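Local coordinates for S12 family peptidase (Streptomyces sp. 82F2, PDB 3WWX), which hydrolyses amide bonds with preference for D-stereoisomers, probably as a serine enzyme of the beta-lactamase-like S12 peptidase family, at residues I54-T59 against T161-A166; T269-I274 against L287-L292; V281-G286 against W299-G304. One frame throughout, in Å; residues are numbered along the deposited sequence.

Contact 1: residues I54-T59 against T161-A166; sequences ITKTFT and TNFVLA
The aliphatic chain of K56 is laid across the phenyl ring of F163, the two side chains crossing at about a right angle. This is a CH-pi contact: CD of K56 stands 3.7 Å from the centroid of the F163 ring and 16° off its normal, while CB and CG follow the CD2 side of the ring. A long methylene chain suits this place because it can cover an aromatic face and still put a polar nitrogen beyond it. The bend at chi4 (67°) turns NZ away from that chain, and there it bonds to Y158 OH and N160 OD1.

K56 closes an SxxK signature at the start of helix 55-68, and Y158 and N160 are the ends of a YxN signature just before and at the start of helix 160-174, an arrangement characteristic of the serine beta-lactamase-like fold. The two helix segments run at 37° with axes 10.4 Å apart, a gap wide enough for F163 to fill.

Methyl packing continues one turn on. CG2 of T59 lies 3.9 Å from CB of A166, and it also touches CD2 of F163. T59 OG1 bonds A236 O.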
loop_
_atom_site.group_PDB
_atom_site.type_symbol
_atom_site.label_atom_id
_atom_site.label_comp_id
_atom_site.label_asym_id
_atom_site.label_seq_id
_atom_site.Cartn_x
_atom_site.Cartn_y
_atom_site.Cartn_z
ATOM N N ILE A 54 1.027 0.041 -0.637
ATOM C CA ILE A 54 0.748 1.133 -1.563
ATOM C C ILE A 54 -0.357 0.758 -2.564
ATOM O O ILE A 54 -1.102 1.620 -3.051
ATOM C CB ILE A 54 2.058 1.568 -2.231
ATOM C CG1 ILE A 54 2.862 2.444 -1.274
ATOM C CG2 ILE A 54 1.823 2.288 -3.562
ATOM C CD1 ILE A 54 4.323 2.585 -1.669
ATOM N N THR A 55 -0.491 -0.536 -2.839
ATOM C CA THR A 55 -1.573 -1.033 -3.684
ATOM C C THR A 55 -2.918 -0.512 -3.222
ATOM O O THR A 55 -3.813 -0.249 -4.036
ATOM C CB THR A 55 -1.602 -2.567 -3.651
ATOM O OG1 THR A 55 -0.344 -3.097 -4.106
ATOM C CG2 THR A 55 -2.722 -3.134 -4.511
ATOM N N LYS A 56 -3.084 -0.357 -1.913
ATOM C CA LYS A 56 -4.346 0.111 -1.361
ATOM C C LYS A 56 -4.801 1.432 -1.973
ATOM O O LYS A 56 -5.993 1.656 -2.119
ATOM C CB LYS A 56 -4.251 0.261 0.147
ATOM C CG LYS A 56 -4.150 -1.056 0.884
ATOM C CD LYS A 56 -4.276 -0.862 2.390
ATOM C CE LYS A 56 -4.271 -2.185 3.139
ATOM N NZ LYS A 56 -2.980 -2.889 3.063
ATOM N N THR A 57 -3.876 2.337 -2.285
ATOM C CA THR A 57 -4.294 3.610 -2.857
ATOM C C THR A 57 -4.919 3.399 -4.235
ATOM O O THR A 57 -5.888 4.080 -4.598
ATOM C CB THR A 57 -3.122 4.577 -2.961
ATOM O OG1 THR A 57 -2.427 4.628 -1.716
ATOM C CG2 THR A 57 -3.626 5.961 -3.320
ATOM N N PHE A 58 -4.376 2.454 -5.003
ATOM C CA PHE A 58 -4.949 2.121 -6.306
ATOM C C PHE A 58 -6.358 1.549 -6.138
ATOM O O PHE A 58 -7.298 1.942 -6.823
ATOM C CB PHE A 58 -4.059 1.135 -7.059
ATOM C CG PHE A 58 -2.743 1.721 -7.504
ATOM C CD1 PHE A 58 -1.655 1.743 -6.641
ATOM C CD2 PHE A 58 -2.582 2.234 -8.775
ATOM C CE1 PHE A 58 -0.428 2.270 -7.031
ATOM C CE2 PHE A 58 -1.345 2.779 -9.165
ATOM C CZ PHE A 58 -0.278 2.783 -8.303
ATOM N N THR A 59 -6.513 0.608 -5.223
ATOM C CA THR A 59 -7.811 0.017 -4.951
ATOM C C THR A 59 -8.854 1.059 -4.549
ATOM O O THR A 59 -9.986 1.063 -5.082
ATOM C CB THR A 59 -7.641 -1.053 -3.858
ATOM O OG1 THR A 59 -6.712 -2.027 -4.343
ATOM C CG2 THR A 59 -8.955 -1.713 -3.489
ATOM N N THR A 161 -7.648 -7.273 5.539
ATOM C CA THR A 161 -8.918 -7.841 5.090
ATOM C C THR A 161 -9.798 -6.757 4.497
ATOM O O THR A 161 -10.560 -7.006 3.559
ATOM C CB THR A 161 -9.674 -8.497 6.248
ATOM O OG1 THR A 161 -8.746 -9.268 7.016
ATOM C CG2 THR A 161 -10.770 -9.417 5.712
ATOM N N ASN A 162 -9.680 -5.545 5.008
ATOM C CA ASN A 162 -10.504 -4.455 4.502
ATOM C C ASN A 162 -10.317 -4.248 3.023
ATOM O O ASN A 162 -11.301 -3.996 2.323
ATOM C CB ASN A 162 -10.191 -3.161 5.225
ATOM C CG ASN A 162 -10.805 -3.114 6.602
ATOM O OD1 ASN A 162 -11.887 -3.666 6.815
ATOM N ND2 ASN A 162 -10.145 -2.453 7.530
ATOM N N PHE A 163 -9.083 -4.362 2.534
ATOM C CA PHE A 163 -8.823 -4.103 1.119
ATOM C C PHE A 163 -8.981 -5.323 0.238
ATOM O O PHE A 163 -9.282 -5.172 -0.939
ATOM C CB PHE A 163 -7.506 -3.367 0.923
ATOM C CG PHE A 163 -7.657 -1.883 1.153
ATOM C CD1 PHE A 163 -7.832 -1.383 2.440
ATOM C CD2 PHE A 163 -7.668 -0.997 0.097
ATOM C CE1 PHE A 163 -8.035 -0.041 2.666
ATOM C CE2 PHE A 163 -7.860 0.362 0.327
ATOM C CZ PHE A 163 -8.038 0.839 1.612
ATOM N N VAL A 164 -8.858 -6.528 0.786
ATOM C CA VAL A 164 -9.313 -7.702 0.051
ATOM C C VAL A 164 -10.831 -7.623 -0.202
ATOM O O VAL A 164 -11.288 -7.863 -1.326
ATOM C CB VAL A 164 -8.903 -8.995 0.771
ATOM C CG1 VAL A 164 -9.457 -10.215 0.056
ATOM C CG2 VAL A 164 -7.385 -9.068 0.850
ATOM N N LEU A 165 -11.605 -7.279 0.817
ATOM C CA LEU A 165 -13.041 -7.037 0.650
ATOM C C LEU A 165 -13.291 -5.923 -0.370
ATOM O O LEU A 165 -14.153 -6.057 -1.238
ATOM C CB LEU A 165 -13.663 -6.689 1.998
ATOM C CG LEU A 165 -13.743 -7.884 2.949
ATOM C CD1 LEU A 165 -13.992 -7.440 4.346
ATOM C CD2 LEU A 165 -14.814 -8.878 2.474
ATOM N N ALA A 166 -12.534 -4.829 -0.296
ATOM C CA ALA A 166 -12.734 -3.730 -1.236
ATOM C C ALA A 166 -12.534 -4.212 -2.680
ATOM O O ALA A 166 -13.281 -3.822 -3.590
ATOM C CB ALA A 166 -11.804 -2.594 -0.907
#

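Contact 2: residues T269-I274 against L287-L292; sequences TTTVQI and LMKDKL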
loop_
_atom_site.group_PDB
_atom_site.type_symbol
_atom_site.label_atom_id
_atom_site.label_comp_id
_atom_site.label_asym_id
_atom_site.label_seq_id
_atom_site.Cartn_x
_atom_site.Cartn_y
_atom_site.Cartn_z
ATOM N N THR A 269 -9.436 12.387 1.036
ATOM C CA THR A 269 -8.586 13.139 1.949
ATOM C C THR A 269 -9.308 13.537 3.247
ATOM O O THR A 269 -8.775 14.336 4.019
ATOM C CB THR A 269 -8.026 14.413 1.289
ATOM O OG1 THR A 269 -9.112 15.234 0.830
ATOM C CG2 THR A 269 -7.126 14.059 0.135
ATOM N N THR A 270 -10.478 12.953 3.501
ATOM C CA THR A 270 -11.131 13.084 4.794
ATOM C C THR A 270 -10.571 12.001 5.707
ATOM O O THR A 270 -10.839 10.812 5.521
ATOM C CB THR A 270 -12.644 12.959 4.656
ATOM O OG1 THR A 270 -13.116 14.042 3.845
ATOM C CG2 THR A 270 -13.316 13.020 6.031
ATOM N N THR A 271 -9.769 12.426 6.668
ATOM C CA THR A 271 -8.964 11.499 7.448
ATOM C C THR A 271 -9.492 11.231 8.849
ATOM O O THR A 271 -10.203 12.060 9.446
ATOM C CB THR A 271 -7.506 11.980 7.580
ATOM O OG1 THR A 271 -7.474 13.275 8.182
ATOM C CG2 THR A 271 -6.819 12.057 6.214
ATOM N N VAL A 272 -9.122 10.052 9.349
ATOM C CA VAL A 272 -9.352 9.639 10.724
ATOM C C VAL A 272 -8.029 9.779 11.465
ATOM O O VAL A 272 -6.974 9.415 10.950
ATOM C CB VAL A 272 -9.810 8.152 10.767
ATOM C CG1 VAL A 272 -10.020 7.680 12.193
ATOM C CG2 VAL A 272 -11.076 7.982 9.953
ATOM N N GLN A 273 -8.059 10.301 12.686
ATOM C CA GLN A 273 -6.847 10.329 13.499
ATOM C C GLN A 273 -6.591 8.917 13.992
ATOM O O GLN A 273 -7.468 8.298 14.590
ATOM C CB GLN A 273 -6.984 11.294 14.684
ATOM C CG GLN A 273 -6.444 12.687 14.402
ATOM C CD GLN A 273 -6.546 13.620 15.600
ATOM O OE1 GLN A 273 -7.345 13.398 16.510
ATOM N NE2 GLN A 273 -5.733 14.670 15.600
ATOM N N ILE A 274 -5.396 8.398 13.744
ATOM C CA ILE A 274 -5.125 6.996 14.014
ATOM C C ILE A 274 -4.371 6.780 15.318
ATOM O O ILE A 274 -4.291 5.653 15.806
ATOM C CB ILE A 274 -4.371 6.338 12.852
ATOM C CG1 ILE A 274 -2.954 6.891 12.723
ATOM C CG2 ILE A 274 -5.175 6.531 11.580
ATOM C CD1 ILE A 274 -2.150 6.263 11.599
ATOM N N LEU A 287 -5.217 6.187 1.854
ATOM C CA LEU A 287 -4.274 7.297 1.700
ATOM C C LEU A 287 -4.015 7.893 3.057
ATOM O O LEU A 287 -4.950 8.028 3.835
ATOM C CB LEU A 287 -4.883 8.344 0.766
ATOM C CG LEU A 287 -3.975 9.507 0.374
ATOM C CD1 LEU A 287 -2.844 9.069 -0.570
ATOM C CD2 LEU A 287 -4.802 10.593 -0.272
ATOM N N MET A 288 -2.770 8.240 3.357
ATOM C CA MET A 288 -2.395 8.771 4.666
ATOM C C MET A 288 -1.861 10.178 4.534
ATOM O O MET A 288 -1.292 10.507 3.508
ATOM C CB MET A 288 -1.277 7.920 5.253
ATOM C CG MET A 288 -1.759 6.692 5.923
ATOM S SD MET A 288 -0.449 5.908 6.873
ATOM C CE MET A 288 0.748 5.592 5.577
ATOM N N LYS A 289 -2.049 10.987 5.578
ATOM C CA LYS A 289 -1.413 12.300 5.664
ATOM C C LYS A 289 -0.508 12.350 6.885
ATOM O O LYS A 289 -0.733 11.650 7.873
ATOM C CB LYS A 289 -2.449 13.424 5.737
ATOM C CG LYS A 289 -3.073 13.627 7.088
ATOM C CD LYS A 289 -3.971 14.863 7.144
ATOM C CE LYS A 289 -4.566 14.991 8.524
ATOM N NZ LYS A 289 -5.474 16.162 8.658
ATOM N N ASP A 290 0.529 13.175 6.816
ATOM C CA ASP A 290 1.425 13.370 7.949
ATOM C C ASP A 290 1.940 14.781 7.825
ATOM O O ASP A 290 2.124 15.272 6.727
ATOM C CB ASP A 290 2.571 12.357 7.894
ATOM C CG ASP A 290 3.401 12.314 9.178
ATOM O OD1 ASP A 290 3.029 12.957 10.180
ATOM O OD2 ASP A 290 4.422 11.595 9.156
ATOM N N LYS A 291 2.148 15.449 8.945
ATOM C CA LYS A 291 2.839 16.728 8.921
ATOM C C LYS A 291 4.241 16.538 9.460
ATOM O O LYS A 291 4.431 16.088 10.594
ATOM C CB LYS A 291 2.108 17.762 9.763
ATOM C CG LYS A 291 2.787 19.109 9.629
ATOM C CD LYS A 291 1.804 20.257 9.560
ATOM C CE LYS A 291 1.013 20.379 10.823
ATOM N NZ LYS A 291 1.900 20.322 12.012
ATOM N N LEU A 292 5.221 16.891 8.647
ATOM C CA LEU A 292 6.622 16.645 8.961
ATOM C C LEU A 292 7.194 17.735 9.874
ATOM O O LEU A 292 6.511 18.700 10.210
ATOM C CB LEU A 292 7.421 16.517 7.671
ATOM C CG LEU A 292 6.864 15.477 6.687
ATOM C CD1 LEU A 292 7.659 15.535 5.414
ATOM C CD2 LEU A 292 6.904 14.064 7.287
HETATM O O HOH W 1 -7.809 15.701 6.954
#
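T271 and K289 meet at about a right angle, with the threonine hydroxyl set against the far end of the lysine chain. OG1 of T271 is 3.4 Å from CE of K289, and the methyl CG2 of T271 faces the CD and CG methylenes. The ammonium and the hydroxyl are joined through a single water: it accepts from NZ of K289 at 2.9 Å and lies 2.7 Å from OG1 of T271, with a weak third bond given to T269 O.

Torsions set up this bridge. In T271 the hydroxyl occupies the position between the backbone N and the carbonyl carbon (chi1 58°), which brings OG1 round to the water and leaves CG2 for the lysine methylenes. K289 starts similarly, with CG between its own N and carbonyl carbon (chi1 79°), but is fully extended from there on, so that NZ arrives at the water as the end of a straight arm.

The two segments belong to one edge of the large antiparallel sheet of the beta-lactamase-like fold. Strand 282-283 lies between strands 272-273 and 288-291 and bonds to both, through V272 and K289, so the side chains here reach across an intervening strand. W299, on the next strand inward, touches T269, T271, L287 and K289 alike.

A second, purely apolar contact lies at T269, just after helix 262-268. Its methyl CG2 runs beside CD2 of L287 at 4.2 Å, pointing the same way. Threonine serves both needs here, since OG1 turns back to bond L265 O within that helix.

Contact 3: residues V281-G286 against W299-G304; sequences VGYGLG and WGHGGG. With DIA (octane 1,8-diamine), chain B.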
loop_
_atom_site.group_PDB
_atom_site.type_symbol
_atom_site.label_atom_id
_atom_site.label_comp_id
_atom_site.label_asym_id
_atom_site.label_seq_id
_atom_site.Cartn_x
_atom_site.Cartn_y
_atom_site.Cartn_z
ATOM N N VAL A 281 -1.116 12.814 12.100
ATOM C CA VAL A 281 -1.136 11.664 11.200
ATOM C C VAL A 281 -2.587 11.259 11.036
ATOM O O VAL A 281 -3.307 11.078 12.028
ATOM C CB VAL A 281 -0.310 10.483 11.738
ATOM C CG1 VAL A 281 -0.388 9.273 10.789
ATOM C CG2 VAL A 281 1.121 10.899 11.919
ATOM N N GLY A 282 -3.042 11.169 9.789
ATOM C CA GLY A 282 -4.417 10.807 9.523
ATOM C C GLY A 282 -4.480 9.753 8.438
ATOM O O GLY A 282 -3.573 9.672 7.591
ATOM N N TYR A 283 -5.521 8.928 8.481
ATOM C CA TYR A 283 -5.739 7.935 7.425
ATOM C C TYR A 283 -7.082 8.199 6.774
ATOM O O TYR A 283 -8.118 8.231 7.466
ATOM C CB TYR A 283 -5.664 6.515 7.991
ATOM C CG TYR A 283 -5.436 5.464 6.918
ATOM C CD1 TYR A 283 -6.471 5.025 6.127
ATOM C CD2 TYR A 283 -4.167 4.930 6.697
ATOM C CE1 TYR A 283 -6.264 4.093 5.117
ATOM C CE2 TYR A 283 -3.947 3.986 5.695
ATOM C CZ TYR A 283 -4.999 3.567 4.919
ATOM O OH TYR A 283 -4.767 2.615 3.952
ATOM N N GLY A 284 -7.070 8.403 5.460
ATOM C CA GLY A 284 -8.270 8.653 4.688
ATOM C C GLY A 284 -8.703 7.397 3.959
ATOM O O GLY A 284 -8.740 6.332 4.571
ATOM N N LEU A 285 -9.019 7.500 2.671
ATOM C CA LEU A 285 -9.472 6.324 1.932
ATOM C C LEU A 285 -8.287 5.735 1.188
ATOM O O LEU A 285 -7.960 6.147 0.086
ATOM C CB LEU A 285 -10.633 6.655 0.990
ATOM C CG LEU A 285 -11.830 7.321 1.695
ATOM C CD1 LEU A 285 -12.930 7.636 0.685
ATOM C CD2 LEU A 285 -12.386 6.508 2.864
ATOM N N GLY A 286 -7.617 4.773 1.813
ATOM C CA GLY A 286 -6.420 4.173 1.211
ATOM C C GLY A 286 -5.288 5.178 0.990
ATOM O O GLY A 286 -4.506 5.052 0.028
ATOM N N TRP A 299 1.148 13.477 1.674
ATOM C CA TRP A 299 0.081 12.519 1.430
ATOM C C TRP A 299 0.666 11.337 0.682
ATOM O O TRP A 299 1.436 11.500 -0.261
ATOM C CB TRP A 299 -1.045 13.158 0.587
ATOM C CG TRP A 299 -1.759 14.228 1.345
ATOM C CD1 TRP A 299 -1.367 15.536 1.498
ATOM C CD2 TRP A 299 -2.983 14.086 2.070
ATOM N NE1 TRP A 299 -2.266 16.200 2.297
ATOM C CE2 TRP A 299 -3.271 15.336 2.652
ATOM C CE3 TRP A 299 -3.858 13.020 2.295
ATOM C CZ2 TRP A 299 -4.407 15.559 3.431
ATOM C CZ3 TRP A 299 -4.979 13.229 3.073
ATOM C CH2 TRP A 299 -5.244 14.493 3.645
ATOM N N GLY A 300 0.290 10.129 1.073
ATOM C CA GLY A 300 0.852 8.967 0.400
ATOM C C GLY A 300 0.543 7.696 1.159
ATOM O O GLY A 300 -0.504 7.582 1.781
ATOM N N HIS A 301 1.459 6.740 1.118
ATOM C CA HIS A 301 1.235 5.471 1.795
ATOM C C HIS A 301 2.569 4.759 1.871
ATOM O O HIS A 301 3.414 4.915 0.994
ATOM C CB HIS A 301 0.224 4.629 0.996
ATOM C CG HIS A 301 -0.637 3.721 1.830
ATOM N ND1 HIS A 301 -0.201 2.516 2.334
ATOM C CD2 HIS A 301 -1.935 3.836 2.200
ATOM C CE1 HIS A 301 -1.194 1.940 3.004
ATOM N NE2 HIS A 301 -2.249 2.719 2.940
ATOM N N GLY A 302 2.740 3.963 2.923
ATOM C CA GLY A 302 3.904 3.094 2.996
ATOM C C GLY A 302 3.540 1.731 2.458
ATOM O O GLY A 302 2.363 1.389 2.347
ATOM N N GLY A 303 4.554 0.953 2.114
ATOM C CA GLY A 303 4.351 -0.412 1.682
ATOM C C GLY A 303 5.281 -1.358 2.395
ATOM O O GLY A 303 6.455 -1.078 2.586
ATOM N N GLY A 304 4.725 -2.491 2.812
ATOM C CA GLY A 304 5.513 -3.574 3.359
ATOM C C GLY A 304 5.016 -4.909 2.814
ATOM O O GLY A 304 3.824 -5.221 2.816
HETATM N N1 DIA B . 8.454 -11.865 7.984
HETATM C C1 DIA B . 8.112 -12.112 6.622
HETATM C C2 DIA B . 8.049 -10.920 5.691
HETATM C C3 DIA B . 7.588 -9.649 6.325
HETATM C C4 DIA B . 6.299 -9.044 5.812
HETATM C C5 DIA B . 6.486 -7.644 5.291
HETATM C C6 DIA B . 7.215 -6.720 6.235
HETATM C C7 DIA B . 7.515 -5.403 5.592
HETATM C C8 DIA B . 8.030 -4.468 6.651
HETATM N N8 DIA B . 8.762 -3.430 6.012
#
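The rings of Y283 and H301 meet rim to rim, their planes turned 82° from each other. H301 opens an HGG sequence (301-303) on strand 297-305 of the main sheet, which probably corresponds to the HxG (KTG-like) motif lining one side of the active site in relatives.

From its CB, which packs on T57 of helix 55-68, the H301 ring reaches toward segment 281-286. CD2 comes first to the backbone, 3.6 Å from G286 O, which approaches the ring obliquely; G286 has a positive phi, a backbone shape that glycine adopts readily. NE2 lies at the far corner and makes a hydrogen bond of 2.7 Å with Y283 OH, which sits in the imidazole plane. On the other side of the ring ND1 donates to G302 O at 2.8 Å, nearly straight (169°), in the carbonyl plane and on a lone pair. Gripped through both nitrogens, the ring has its rotation fixed.

Y283 reaches NE2 because its CG is anti to the backbone N (chi1 -162°), carrying the hydroxyl back toward strand 297-305 although its CB starts away from it. H104 packs edge-to-face with the same phenol ring. Beyond H301 the strand runs on without side chains to G304, whose N bonds S53 OG, consistent with a place in an oxyanion hole, and whose CA lies 3.5 Å from C7 of the bound octane 1,8-diamine.

Overall arrangement
Contacts 2 and 3 interleave along the chain and share the edge of the main sheet, their centres about 7 Å apart: V272 N bonds Y283 O, and M288 N bonds G300 O, each at 2.8 Å. Contact 1, in the helical part, lies about 11 Å from contact 3 and 17 Å from contact 2, centre to centre. It meets contact 3 through G286, whose O is 2.7 Å from T57 OG1, a probable hydrogen bond, and whose CA is 3.7 Å from F163 CZ. Contacts 1 and 3 thus bring the SxxK and HGG signatures to one probable active site. The diamine touches contact 3 at G304 and lies about 11 Å from the K56 side chain.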